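Local coordinates for protein 11S globulin subunit beta (Cucurbita maxima, PDB 2E9Q) that serves as a seed storage protein, a nutrient reservoir assembled from cupin-fold subunits that are cleaved into disulfide-linked acidic and basic chains, at residues 214-217 against 218-221. Sequence-based numbering, arbitrary orientation.
Sequences ADEF and LEEA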
# COMPACT_ATOMS: atom_id res chain seq x y z
N ALA A 214 25.22 -3.38 -26.10
CA ALA A 214 26.20 -3.73 -27.13
C ALA A 214 25.95 -2.91 -28.39
O ALA A 214 24.80 -2.69 -28.77
CB ALA A 214 26.10 -5.22 -27.45
N ASP A 215 27.03 -2.47 -29.04
CA ASP A 215 26.93 -1.65 -30.25
C ASP A 215 25.95 -2.21 -31.29
O ASP A 215 25.13 -1.47 -31.85
CB ASP A 215 28.30 -1.49 -30.91
CG ASP A 215 29.31 -0.79 -30.02
OD1 ASP A 215 28.96 0.23 -29.39
OD2 ASP A 215 30.47 -1.25 -29.97
N GLU A 216 26.04 -3.51 -31.54
CA GLU A 216 25.17 -4.17 -32.52
C GLU A 216 23.70 -3.91 -32.23
O GLU A 216 22.99 -3.31 -33.04
CB GLU A 216 25.44 -5.69 -32.52
CG GLU A 216 24.29 -6.55 -33.05
CD GLU A 216 24.20 -6.59 -34.58
OE1 GLU A 216 23.94 -5.53 -35.20
OE2 GLU A 216 24.38 -7.68 -35.15
N PHE A 217 23.24 -4.35 -31.06
CA PHE A 217 21.85 -4.17 -30.68
C PHE A 217 21.34 -2.79 -31.01
O PHE A 217 20.29 -2.64 -31.61
CB PHE A 217 21.68 -4.45 -29.19
CG PHE A 217 21.60 -5.91 -28.85
CD1 PHE A 217 21.95 -6.88 -29.79
CD2 PHE A 217 21.17 -6.31 -27.60
CE1 PHE A 217 21.87 -8.23 -29.48
CE2 PHE A 217 21.08 -7.66 -27.28
CZ PHE A 217 21.44 -8.62 -28.22
N LEU A 218 22.09 -1.76 -30.63
CA LEU A 218 21.65 -0.41 -30.89
C LEU A 218 21.65 -0.05 -32.38
O LEU A 218 20.89 0.82 -32.81
CB LEU A 218 22.49 0.59 -30.09
CG LEU A 218 22.37 0.41 -28.57
CD1 LEU A 218 23.14 1.51 -27.86
CD2 LEU A 218 20.91 0.44 -28.16
N GLU A 219 22.51 -0.71 -33.15
CA GLU A 219 22.58 -0.45 -34.59
C GLU A 219 21.30 -0.98 -35.22
O GLU A 219 20.65 -0.29 -36.01
CB GLU A 219 23.78 -1.16 -35.20
CG GLU A 219 25.12 -0.53 -34.84
CD GLU A 219 26.30 -1.41 -35.22
OE1 GLU A 219 27.45 -0.95 -35.07
OE2 GLU A 219 26.07 -2.56 -35.65
N GLU A 220 20.94 -2.20 -34.85
CA GLU A 220 19.73 -2.82 -35.36
C GLU A 220 18.50 -2.07 -34.82
O GLU A 220 17.63 -1.65 -35.58
CB GLU A 220 19.67 -4.27 -34.92
CG GLU A 220 18.51 -5.03 -35.52
CD GLU A 220 18.42 -6.43 -35.00
OE1 GLU A 220 19.46 -7.13 -34.97
OE2 GLU A 220 17.30 -6.85 -34.63
N ALA A 221 18.46 -1.90 -33.50
CA ALA A 221 17.35 -1.21 -32.85
C ALA A 221 17.00 0.11 -33.52
O ALA A 221 15.84 0.35 -33.87
CB ALA A 221 17.67 -0.98 -31.38
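Glu219 sets its CG anti to its own carbonyl carbon (chi1 -72°) and runs extended beyond it, which lays the chain back along the previous turn, with CG 3.1 Å from Asp215 O and OE2 3.6 Å from Glu216 CA. Glu216, with CG anti to its backbone N and a bend at chi2, carries OE1 to within 3.7 Å of Glu219 OE2. The two side chains cross at about a right angle, their carboxylate planes 84° apart; two like charges this close would probably raise each other's proton affinity, an effect that Arg388 and Arg453 of the second subunit, in long, weak ion pairs with Glu216, probably temper. An alanine at Glu219 would probably leave Asp215 O and Glu216 CA less shielded on that side of the turn. Both glutamates belong to the first two turns of helix 215-222, which follows Ala214 at the N-cap position, in an extension well away from the chain's cupin barrels. Glu219 N donates to Asp215 O at 3.0 Å and Ala221 N to Phe217 O at 2.7 Å, whereas the opening bond, Leu218 N to Ala214 O, is weak at 3.4 Å. Asp215 and Glu216, in the first turn, probably interact favourably with the helix dipole, and Asp215 also forms a salt bridge with Lys233. Branched Leu218 fills the apolar side against Val229 and Leu232 of helix 226-233, while Phe217 packs on Ile386 of the second subunit, whose Arg388 forms a salt bridge with Glu220.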